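Local coordinates for protein 3-dehydroshikimate dehydratase (Bacillus anthracis, PDB 3DX5) that converts 3-dehydroshikimate to 3,4-dihydroxybenzoate with the help of a bound manganese ion, a step in making the siderophore petrobactin, at residues L208-P213 with A220-G225; L140-P145 with H196-N201; M226-E231 with K264-V269; G31-G36 with F249-W254. One frame throughout, in Å; residues are numbered along the deposited sequence. Where two conformers were deposited one is given.

Contact 1: L208-P213 with A220-G225; sequences LHVFEP and AGNRTG. With DHB (3,4-dihydroxybenzoic acid), chain D.
Asn222 OD1 is gripped twice by Thr224, in the segment that packs against Val210. Thr224 OG1 lies 3.0 Å from Asn222 OD1, in the carbonyl plane and on a lone pair, while Thr224 N reaches Asn222 OD1 at 3.1 Å from well above that plane, which makes an Asx turn. The turn fixes the amide's rotation and leaves Asn222 ND2 facing the other segment, 3.8 Å from Val210 CG1 and near the edge of the His209 ring. No hydrogen bond crosses between the segments; Val210 packs its carbons against backbone carbonyl oxygens. Its CG1, anti to its own carbonyl carbon (chi1 -61°), rests 3.4 Å from Thr224 O, and Val210 CB sits 3.6 Å from Asn222 O. Both segments belong to the long excursion of this TIM barrel between strands 194-202 and 249-252, and they flank the short helix 213-217. Asn215 of that helix bonds through ND2 to both Val210 O and Asn222 O, tying the two sides together. Behind Val210, its CG2 sits over one face of the Phe211 ring. The ring also makes a cation-pi contact with Lys200, and Phe211 O takes a weak hydrogen bond, 3.4 Å long, from O4 of the bound 3,4-dihydroxybenzoic acid.

Contact 2: L140-P145 with H196-N201; sequences LLETHP and HYHFKN. With MN (manganese (II) ion), chain B; DHB (3,4-dihydroxybenzoic acid), chain D.
Leu140 starts the contact from strand 138-142, its CD2 set 3.6 Å from His196 CB, with the two side chains crossing at about a right angle. Two residues on, Glu142 holds its CG anti to the backbone N (chi1 -176°) and runs out extended into the barrel, where OE2 binds manganese at 2.1 Å. His198 brings ND1 to the same ion at 2.3 Å. The carboxylate and imidazole planes stand 82° apart, so the groups meet almost perpendicular, Glu142 OE1 lying 3.1 Å from His198 CE1. Second-shell partners orient both ligands: Arg102 makes a salt bridge to Glu142 OE1, and Glu33 backs His198. Asp172 and Glu253 complete the protein side of this metal site at the C-terminal ends of the TIM-barrel strands. Further along, His144, inferred to be the proton acceptor, presents NE2 2.9 Å from O3 of 3,4-dihydroxybenzoic acid. From the other segment Lys200 NZ donates to that O3 at 2.8 Å, and the metal binds O3 as well. Manganese and the lysine would therefore both draw electron density from this oxygen, consistent with a site that polarises the corresponding oxygen of the substrate.

Contact 3: M226-E231 with K264-V269; sequences MVPLFE and KAEMKV
Pro228 and Leu229 meet Glu266 where the turn after strand 226-227 leans on helix 259-272, the last helix of the TIM barrel. The polar part is centred on the Glu266 carboxylate, described here in one of its two modelled conformers. Its OE2 accepts from Leu229 N at 2.8 Å through the syn lone pair, with a fairly straight N-H...O angle of 161°. The chain turns sharply at chi2 (-69°), which swings the carboxylate off the helix and up to the turn. In this conformer a water continues the grip, accepting from Phe230 N and donating to Glu266 OE1, so that one carboxylate serves two successive backbone amides, one directly and one through solvent. Close van der Waals packing accompanies these bonds: both carboxylate oxygens lie 3.3 Å from Pro228 CB, and Leu229 CG stands 3.7 Å from Glu266 OE2. On the far side of the turn, Leu229 O accepts from Asn201 ND2 of strand 194-202. The apolar part belongs to Phe230 and Val269, whose side chains slide past each other in opposite directions. Arg273, near the end of the modelled chain, adds a cation-pi contact to the Phe230 ring. Val269 CG2, anti to its backbone N, approaches that ring obliquely and comes to 3.8 Å from Phe230 CD2.

Contact 4: G31-G36 with F249-W254; sequences GIELWG and FASLEW. With MN (manganese (II) ion), chain B; DHB (3,4-dihydroxybenzoic acid), chain D.
Phe249 brings the CE2 corner of its ring against the backbone of Gly31, with CE2 3.5 Å from Gly31 N and 3.6 Å from Gly31 CA in an oblique approach. With no side chain at Gly31, the ring can come this close to the backbone. Two residues further along both strands the contact turns polar. Ser251 OG donates to Glu33 OE1 over a short 2.6 Å, reaching the carboxylate on its anti side and 18° out of its plane. Glu33 gets there as an extended chain with CG anti to the backbone N (chi1 166°). The other oxygen, Glu33 OE2, is bonded to Ser68 OG and to NE2 of the metal ligand His198, so this buried carboxylate is held at both oxygens; its negative charge would probably make that histidine a more electron-rich ligand. Past Ser251, at the centre of an inverse gamma turn, Glu253 binds manganese with both oxygens, OE1 and OE2 each 2.4 Å from the metal. O3 of 3,4-dihydroxybenzoic acid, another ligand of the ion, lies 3.1 Å from Glu253 OE1. In the TIM barrel, strands 31-35 and 249-252 are not direct neighbours: strand 2-6 runs between them, parallel to both. Glu33 and Ser251 meet inside the barrel, across strand 2-6, and strand 194-202 flanks 249-252 on its other edge, while helix 36-45 follows directly from Trp35.

How the contacts relate
From the N terminus, strand 31-35 comes first and waits longest: contact 4 closes a loop of more than 200 residues when strand 249-252 arrives. Contact 2 nests inside it, closing from strand 138-142 to strand 194-202, and the two share the manganese site, joined by a salt bridge from Lys200 NZ to Glu253 OE1. Contact 1 follows in series, a short loop also nested within contact 4, and it meets contact 2 beside the bound ligand. Contact 3 opens just after contact 1 and closes beyond strand 249-252, so it crosses contact 4. It ties the excursion before the last barrel strand to the C-terminal helix.

Contact 1: L208-P213 with A220-G225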
# COMPACT_ATOMS: atom_id res chain seq x y z
N LEU A 208 1.01 -5.02 19.49
CA LEU A 208 2.24 -4.86 18.70
C LEU A 208 2.21 -5.46 17.29
O LEU A 208 2.90 -4.96 16.42
CB LEU A 208 3.49 -5.37 19.45
CG LEU A 208 4.00 -4.40 20.52
CD1 LEU A 208 4.93 -5.17 21.48
CD2 LEU A 208 4.72 -3.20 19.94
N HIS A 209 1.39 -6.50 17.09
CA HIS A 209 1.28 -7.17 15.80
C HIS A 209 0.67 -6.22 14.73
O HIS A 209 0.77 -6.51 13.55
CB HIS A 209 0.38 -8.42 15.95
CG HIS A 209 -0.94 -8.12 16.58
ND1 HIS A 209 -2.06 -7.77 15.84
CD2 HIS A 209 -1.31 -8.02 17.88
CE1 HIS A 209 -3.07 -7.51 16.66
NE2 HIS A 209 -2.64 -7.65 17.90
N VAL A 210 0.06 -5.09 15.11
CA VAL A 210 -0.49 -4.17 14.08
C VAL A 210 0.63 -3.53 13.26
O VAL A 210 0.39 -3.08 12.14
CB VAL A 210 -1.46 -3.08 14.63
CG1 VAL A 210 -2.68 -3.71 15.30
CG2 VAL A 210 -0.68 -2.05 15.57
N PHE A 211 1.85 -3.55 13.79
CA PHE A 211 3.00 -3.10 13.03
C PHE A 211 3.64 -4.12 12.09
O PHE A 211 4.62 -3.80 11.42
CB PHE A 211 4.07 -2.49 13.92
CG PHE A 211 3.58 -1.29 14.67
CD1 PHE A 211 2.98 -0.21 13.98
CD2 PHE A 211 3.68 -1.24 16.04
CE1 PHE A 211 2.51 0.91 14.68
CE2 PHE A 211 3.22 -0.11 16.75
CZ PHE A 211 2.64 0.96 16.07
N GLU A 212 3.11 -5.32 12.02
CA GLU A 212 3.65 -6.24 11.05
C GLU A 212 3.46 -5.63 9.65
O GLU A 212 2.38 -5.12 9.34
CB GLU A 212 2.95 -7.60 11.15
CG GLU A 212 3.36 -8.35 12.43
CD GLU A 212 2.55 -9.63 12.64
OE1 GLU A 212 1.85 -10.04 11.68
OE2 GLU A 212 2.60 -10.23 13.75
N PRO A 213 4.51 -5.69 8.80
CA PRO A 213 4.50 -5.01 7.50
C PRO A 213 3.27 -5.35 6.67
O PRO A 213 2.65 -4.46 6.11
CB PRO A 213 5.83 -5.47 6.85
CG PRO A 213 6.77 -5.55 8.07
CD PRO A 213 5.87 -6.22 9.14
N ALA A 220 -7.07 -2.29 4.45
CA ALA A 220 -8.04 -2.63 5.46
C ALA A 220 -7.34 -3.14 6.72
O ALA A 220 -7.98 -3.71 7.59
CB ALA A 220 -9.09 -3.69 4.92
N GLY A 221 -6.03 -2.94 6.81
CA GLY A 221 -5.27 -3.44 7.96
C GLY A 221 -5.71 -2.83 9.30
O GLY A 221 -6.17 -1.68 9.36
N ASN A 222 -5.57 -3.61 10.37
CA ASN A 222 -5.94 -3.20 11.72
C ASN A 222 -5.06 -2.03 12.23
O ASN A 222 -3.83 -2.07 12.11
CB ASN A 222 -5.74 -4.42 12.63
CG ASN A 222 -6.39 -4.25 13.99
OD1 ASN A 222 -7.10 -3.26 14.25
ND2 ASN A 222 -6.15 -5.23 14.89
N ARG A 223 -5.69 -0.99 12.78
CA ARG A 223 -4.93 0.15 13.36
C ARG A 223 -5.13 0.25 14.88
O ARG A 223 -4.58 1.15 15.51
CB ARG A 223 -5.30 1.49 12.68
CG ARG A 223 -5.24 1.45 11.11
CD ARG A 223 -3.84 1.09 10.57
NE ARG A 223 -3.85 0.99 9.11
CZ ARG A 223 -3.35 -0.03 8.42
NH1 ARG A 223 -2.77 -1.05 9.03
NH2 ARG A 223 -3.42 -0.01 7.12
N THR A 224 -5.88 -0.67 15.46
CA THR A 224 -6.15 -0.67 16.92
C THR A 224 -4.86 -0.60 17.71
O THR A 224 -3.89 -1.31 17.40
CB THR A 224 -6.92 -1.94 17.34
OG1 THR A 224 -8.17 -1.92 16.67
CG2 THR A 224 -7.21 -2.00 18.87
N GLY A 225 -4.83 0.27 18.71
CA GLY A 225 -3.65 0.38 19.59
C GLY A 225 -2.63 1.40 19.12
O GLY A 225 -1.78 1.80 19.89
C1 DHB D . 7.75 -0.15 7.92
C2 DHB D . 8.39 0.47 8.99
C3 DHB D . 8.04 0.15 10.30
O3 DHB D . 8.63 0.71 11.41
C4 DHB D . 7.01 -0.86 10.52
O4 DHB D . 6.70 -1.15 11.81
C5 DHB D . 6.39 -1.50 9.45
C6 DHB D . 6.78 -1.13 8.14
C DHB D . 8.15 0.23 6.50
O1 DHB D . 7.66 -0.29 5.49
O2 DHB D . 9.04 1.20 6.31

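Contact 2: L140-P145 with H196-N201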
# COMPACT_ATOMS: atom_id res chain seq x y z
N LEU A 140 21.34 3.13 6.22
CA LEU A 140 20.81 3.01 7.57
C LEU A 140 19.96 1.77 7.71
O LEU A 140 18.92 1.64 7.03
CB LEU A 140 19.95 4.23 7.92
CG LEU A 140 20.71 5.48 8.38
CD1 LEU A 140 21.57 6.08 7.20
CD2 LEU A 140 19.76 6.50 8.93
N LEU A 141 20.36 0.87 8.60
CA LEU A 141 19.52 -0.27 8.91
C LEU A 141 18.54 0.16 9.97
O LEU A 141 18.92 0.81 10.95
CB LEU A 141 20.35 -1.46 9.43
CG LEU A 141 21.48 -1.95 8.50
CD1 LEU A 141 22.27 -3.10 9.20
CD2 LEU A 141 20.96 -2.37 7.13
N GLU A 142 17.29 -0.19 9.77
CA GLU A 142 16.25 0.14 10.74
C GLU A 142 16.15 -1.00 11.79
O GLU A 142 16.21 -2.16 11.44
CB GLU A 142 14.91 0.36 9.99
CG GLU A 142 13.80 0.80 10.92
CD GLU A 142 12.69 1.47 10.17
OE1 GLU A 142 12.96 2.20 9.18
OE2 GLU A 142 11.54 1.29 10.58
N THR A 143 16.05 -0.66 13.07
CA THR A 143 15.85 -1.65 14.11
C THR A 143 14.38 -2.17 14.03
O THR A 143 13.43 -1.39 14.19
CB THR A 143 16.15 -1.06 15.50
OG1 THR A 143 15.40 0.14 15.64
CG2 THR A 143 17.69 -0.71 15.67
N HIS A 144 14.24 -3.46 13.75
CA HIS A 144 12.96 -4.09 13.43
C HIS A 144 12.87 -5.55 13.88
O HIS A 144 13.85 -6.28 13.73
CB HIS A 144 12.77 -4.11 11.91
CG HIS A 144 11.60 -3.32 11.48
ND1 HIS A 144 10.56 -3.86 10.75
CD2 HIS A 144 11.25 -2.03 11.76
CE1 HIS A 144 9.67 -2.91 10.53
NE2 HIS A 144 10.06 -1.80 11.13
N PRO A 145 11.69 -5.96 14.42
CA PRO A 145 11.46 -7.38 14.71
C PRO A 145 11.52 -8.19 13.39
O PRO A 145 11.33 -7.64 12.29
CB PRO A 145 10.06 -7.41 15.33
CG PRO A 145 9.38 -6.16 14.73
CD PRO A 145 10.47 -5.15 14.64
N HIS A 196 19.37 8.75 12.22
CA HIS A 196 17.94 9.07 12.05
C HIS A 196 17.13 8.32 13.11
O HIS A 196 17.58 7.28 13.63
CB HIS A 196 17.45 8.65 10.63
CG HIS A 196 16.37 9.52 10.04
ND1 HIS A 196 15.06 9.49 10.47
CD2 HIS A 196 16.40 10.38 9.00
CE1 HIS A 196 14.33 10.31 9.73
NE2 HIS A 196 15.12 10.87 8.83
N TYR A 197 15.97 8.86 13.46
CA TYR A 197 15.04 8.12 14.35
C TYR A 197 13.66 7.95 13.70
O TYR A 197 13.28 8.73 12.85
CB TYR A 197 14.79 8.85 15.68
CG TYR A 197 16.03 9.39 16.32
CD1 TYR A 197 16.86 8.56 17.08
CD2 TYR A 197 16.39 10.75 16.17
CE1 TYR A 197 18.02 9.06 17.67
CE2 TYR A 197 17.53 11.26 16.78
CZ TYR A 197 18.34 10.39 17.51
OH TYR A 197 19.49 10.88 18.12
N HIS A 198 12.93 6.95 14.17
CA HIS A 198 11.48 6.81 13.97
C HIS A 198 10.83 6.86 15.32
O HIS A 198 11.26 6.15 16.24
CB HIS A 198 11.16 5.44 13.31
CG HIS A 198 11.30 5.46 11.82
ND1 HIS A 198 10.99 4.36 11.02
CD2 HIS A 198 11.70 6.44 10.97
CE1 HIS A 198 11.18 4.68 9.75
NE2 HIS A 198 11.61 5.94 9.70
N PHE A 199 9.78 7.66 15.45
CA PHE A 199 9.01 7.78 16.68
C PHE A 199 7.58 7.29 16.40
O PHE A 199 6.86 7.90 15.61
CB PHE A 199 8.88 9.26 17.09
CG PHE A 199 10.11 9.89 17.75
CD1 PHE A 199 11.33 9.21 17.83
CD2 PHE A 199 10.06 11.19 18.21
CE1 PHE A 199 12.45 9.82 18.42
CE2 PHE A 199 11.16 11.81 18.81
CZ PHE A 199 12.37 11.12 18.91
N LYS A 200 7.15 6.22 17.06
CA LYS A 200 5.73 5.86 17.03
C LYS A 200 5.43 5.17 18.36
O LYS A 200 6.36 4.81 19.08
CB LYS A 200 5.35 5.00 15.79
CG LYS A 200 6.13 3.65 15.64
CD LYS A 200 5.58 2.85 14.43
CE LYS A 200 6.26 1.48 14.26
NZ LYS A 200 7.73 1.60 13.94
N ASN A 201 4.16 4.98 18.69
CA ASN A 201 3.82 4.41 20.00
C ASN A 201 2.64 3.47 19.87
O ASN A 201 1.94 3.48 18.85
CB ASN A 201 3.51 5.52 21.02
CG ASN A 201 3.95 5.14 22.44
OD1 ASN A 201 4.18 3.95 22.73
ND2 ASN A 201 4.09 6.13 23.32
MN MN B . 9.98 2.36 11.43
C1 DHB D . 7.75 -0.15 7.92
C2 DHB D . 8.39 0.47 8.99
C3 DHB D . 8.04 0.15 10.30
O3 DHB D . 8.63 0.71 11.41
C4 DHB D . 7.01 -0.86 10.52
O4 DHB D . 6.70 -1.15 11.81
C5 DHB D . 6.39 -1.50 9.45
C6 DHB D . 6.78 -1.13 8.14
C DHB D . 8.15 0.23 6.50
O1 DHB D . 7.66 -0.29 5.49
O2 DHB D . 9.04 1.20 6.31

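Contact 3: M226-E231 with K264-V269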
# COMPACT_ATOMS: atom_id res chain seq x y z
N MSE A 226 -2.68 1.83 17.85
CA MSE A 226 -1.77 2.89 17.38
C MSE A 226 -2.19 4.24 18.00
O MSE A 226 -3.32 4.65 17.85
CB MSE A 226 -1.78 3.00 15.84
CG MSE A 226 -1.30 1.72 15.10
SE MSE A 226 -1.19 2.12 13.22
CE MSE A 226 -0.87 0.30 12.52
N VAL A 227 -1.28 4.93 18.69
CA VAL A 227 -1.65 6.13 19.45
C VAL A 227 -0.60 7.22 19.35
O VAL A 227 0.57 6.93 19.08
CB VAL A 227 -1.91 5.83 20.98
CG1 VAL A 227 -3.17 4.99 21.18
CG2 VAL A 227 -0.66 5.20 21.65
N PRO A 228 -0.99 8.50 19.59
CA PRO A 228 0.04 9.57 19.59
C PRO A 228 1.17 9.27 20.59
O PRO A 228 0.97 8.49 21.55
CB PRO A 228 -0.76 10.82 20.03
CG PRO A 228 -2.16 10.57 19.44
CD PRO A 228 -2.36 9.04 19.65
N LEU A 229 2.32 9.92 20.38
CA LEU A 229 3.52 9.63 21.18
C LEU A 229 3.34 9.69 22.69
O LEU A 229 3.90 8.85 23.41
CB LEU A 229 4.66 10.58 20.79
CG LEU A 229 5.15 10.50 19.33
CD1 LEU A 229 6.38 11.39 19.20
CD2 LEU A 229 5.48 9.05 18.94
N PHE A 230 2.62 10.70 23.18
CA PHE A 230 2.49 10.87 24.64
C PHE A 230 1.31 10.10 25.23
O PHE A 230 1.06 10.20 26.41
CB PHE A 230 2.55 12.36 25.04
CG PHE A 230 3.84 13.02 24.63
CD1 PHE A 230 5.04 12.66 25.25
CD2 PHE A 230 3.87 13.89 23.53
CE1 PHE A 230 6.26 13.20 24.84
CE2 PHE A 230 5.08 14.44 23.09
CZ PHE A 230 6.29 14.11 23.76
N GLU A 231 0.63 9.33 24.40
CA GLU A 231 -0.57 8.60 24.80
C GLU A 231 -0.34 7.08 24.80
O GLU A 231 -1.27 6.32 25.03
CB GLU A 231 -1.74 8.98 23.89
CG GLU A 231 -2.10 10.45 23.95
CD GLU A 231 -3.29 10.83 23.07
OE1 GLU A 231 -4.05 9.95 22.64
OE2 GLU A 231 -3.46 12.03 22.81
N LYS A 264 -0.67 16.98 12.65
CA LYS A 264 -0.86 18.35 13.04
C LYS A 264 -0.94 18.45 14.60
O LYS A 264 -0.25 19.28 15.22
CB LYS A 264 -2.11 18.90 12.34
CG LYS A 264 -2.60 20.30 12.86
CD LYS A 264 -3.70 20.89 11.94
CE LYS A 264 -4.35 22.06 12.65
NZ LYS A 264 -5.17 22.92 11.72
N ALA A 265 -1.77 17.60 15.23
CA ALA A 265 -1.88 17.63 16.68
C ALA A 265 -0.55 17.30 17.38
O ALA A 265 -0.21 17.96 18.40
CB ALA A 265 -3.03 16.71 17.18
N GLU A 266 0.18 16.31 16.85
CA GLU A 266 1.48 15.91 17.40
C GLU A 266 2.46 17.08 17.46
O GLU A 266 3.11 17.30 18.49
CB GLU A 266 2.09 14.74 16.62
CG GLU A 266 1.31 13.45 16.72
CD GLU A 266 1.37 12.83 18.10
OE1 GLU A 266 0.92 13.47 19.08
OE2 GLU A 266 1.88 11.69 18.22
N MSE A 267 2.54 17.84 16.39
CA MSE A 267 3.53 18.92 16.31
C MSE A 267 3.23 20.03 17.29
O MSE A 267 4.15 20.66 17.81
CB MSE A 267 3.71 19.42 14.88
CG MSE A 267 4.46 18.44 13.98
SE MSE A 267 6.31 18.15 14.52
CE MSE A 267 7.05 19.92 14.27
N LYS A 268 1.94 20.28 17.57
CA LYS A 268 1.60 21.30 18.56
C LYS A 268 2.06 20.85 19.93
O LYS A 268 2.59 21.67 20.72
CB LYS A 268 0.07 21.54 18.59
CG LYS A 268 -0.57 21.97 17.24
CD LYS A 268 -2.04 22.34 17.43
CE LYS A 268 -2.73 22.67 16.09
NZ LYS A 268 -4.17 23.00 16.34
N VAL A 269 1.84 19.57 20.26
CA VAL A 269 2.29 19.11 21.59
C VAL A 269 3.82 19.04 21.66
O VAL A 269 4.39 19.48 22.65
CB VAL A 269 1.54 17.85 22.15
CG1 VAL A 269 1.49 16.78 21.17
CG2 VAL A 269 2.21 17.34 23.45
O HOH W 1 1.15 12.83 21.80

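Contact 4: G31-G36 with F249-W254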
# COMPACT_ATOMS: atom_id res chain seq x y z
N GLY A 31 11.75 18.42 7.85
CA GLY A 31 12.21 17.41 6.92
C GLY A 31 11.07 16.54 6.43
O GLY A 31 9.98 16.49 7.06
N ILE A 32 11.31 15.90 5.29
CA ILE A 32 10.40 14.88 4.76
C ILE A 32 11.22 13.61 4.51
O ILE A 32 12.27 13.67 3.85
CB ILE A 32 9.70 15.37 3.47
CG1 ILE A 32 8.74 16.52 3.82
CG2 ILE A 32 8.97 14.19 2.77
CD1 ILE A 32 8.28 17.30 2.58
N GLU A 33 10.76 12.49 5.04
CA GLU A 33 11.38 11.20 4.79
C GLU A 33 10.53 10.59 3.69
O GLU A 33 9.31 10.28 3.87
CB GLU A 33 11.38 10.33 6.07
CG GLU A 33 11.71 8.83 5.80
CD GLU A 33 11.68 7.97 7.07
OE1 GLU A 33 11.69 8.54 8.20
OE2 GLU A 33 11.64 6.71 6.96
N LEU A 34 11.16 10.44 2.53
CA LEU A 34 10.44 10.11 1.32
C LEU A 34 10.49 8.61 1.10
O LEU A 34 11.60 8.05 0.97
CB LEU A 34 11.07 10.83 0.12
CG LEU A 34 10.35 10.83 -1.22
CD1 LEU A 34 8.92 11.25 -1.17
CD2 LEU A 34 11.16 11.81 -2.09
N TRP A 35 9.33 7.97 1.01
CA TRP A 35 9.26 6.53 0.71
C TRP A 35 9.85 6.29 -0.70
O TRP A 35 9.59 7.09 -1.61
CB TRP A 35 7.79 6.15 0.73
CG TRP A 35 7.47 4.70 0.98
CD1 TRP A 35 8.29 3.73 1.55
CD2 TRP A 35 6.21 4.07 0.71
NE1 TRP A 35 7.58 2.53 1.64
CE2 TRP A 35 6.31 2.72 1.13
CE3 TRP A 35 4.99 4.53 0.17
CZ2 TRP A 35 5.24 1.81 1.00
CZ3 TRP A 35 3.93 3.63 0.04
CH2 TRP A 35 4.06 2.29 0.45
N GLY A 36 10.65 5.24 -0.86
CA GLY A 36 11.37 5.00 -2.10
C GLY A 36 10.47 4.91 -3.31
O GLY A 36 10.80 5.46 -4.38
N PHE A 249 17.27 13.80 12.43
CA PHE A 249 15.84 13.97 12.32
C PHE A 249 15.13 12.83 13.03
O PHE A 249 15.59 11.66 13.00
CB PHE A 249 15.43 13.98 10.84
CG PHE A 249 15.55 15.35 10.18
CD1 PHE A 249 16.74 15.72 9.50
CD2 PHE A 249 14.50 16.26 10.25
CE1 PHE A 249 16.85 17.00 8.90
CE2 PHE A 249 14.59 17.52 9.64
CZ PHE A 249 15.77 17.90 8.97
N ALA A 250 13.98 13.14 13.63
CA ALA A 250 13.09 12.10 14.12
C ALA A 250 11.84 12.17 13.29
O ALA A 250 11.16 13.20 13.29
CB ALA A 250 12.75 12.33 15.64
N SER A 251 11.50 11.08 12.60
CA SER A 251 10.25 11.04 11.85
C SER A 251 9.08 10.61 12.74
O SER A 251 9.23 9.67 13.52
CB SER A 251 10.36 10.02 10.71
OG SER A 251 10.96 10.63 9.58
N LEU A 252 7.92 11.25 12.57
CA LEU A 252 6.70 10.83 13.23
C LEU A 252 6.08 9.75 12.34
O LEU A 252 5.32 10.06 11.41
CB LEU A 252 5.72 12.02 13.45
CG LEU A 252 6.32 13.21 14.22
CD1 LEU A 252 5.26 14.28 14.48
CD2 LEU A 252 7.00 12.74 15.55
N GLU A 253 6.44 8.50 12.60
CA GLU A 253 6.07 7.40 11.73
C GLU A 253 4.66 6.93 12.03
O GLU A 253 4.48 5.88 12.68
CB GLU A 253 7.04 6.23 11.92
CG GLU A 253 6.99 5.21 10.77
CD GLU A 253 7.96 4.06 10.99
OE1 GLU A 253 8.21 3.72 12.17
OE2 GLU A 253 8.48 3.50 9.98
N TRP A 254 3.68 7.66 11.52
CA TRP A 254 2.28 7.30 11.77
C TRP A 254 1.73 6.39 10.69
O TRP A 254 1.76 6.73 9.50
CB TRP A 254 1.43 8.59 11.84
CG TRP A 254 -0.02 8.35 12.15
CD1 TRP A 254 -1.08 8.60 11.32
CD2 TRP A 254 -0.57 7.85 13.38
NE1 TRP A 254 -2.26 8.28 11.96
CE2 TRP A 254 -1.98 7.84 13.23
CE3 TRP A 254 -0.01 7.44 14.59
CZ2 TRP A 254 -2.85 7.38 14.24
CZ3 TRP A 254 -0.87 6.99 15.63
CH2 TRP A 254 -2.29 6.98 15.43
MN MN B . 9.98 2.36 11.43
C1 DHB D . 7.75 -0.15 7.92
C2 DHB D . 8.39 0.47 8.99
C3 DHB D . 8.04 0.15 10.30
O3 DHB D . 8.63 0.71 11.41
C4 DHB D . 7.01 -0.86 10.52
O4 DHB D . 6.70 -1.15 11.81
C5 DHB D . 6.39 -1.50 9.45
C6 DHB D . 6.78 -1.13 8.14
C DHB D . 8.15 0.23 6.50
O1 DHB D . 7.66 -0.29 5.49
O2 DHB D . 9.04 1.20 6.31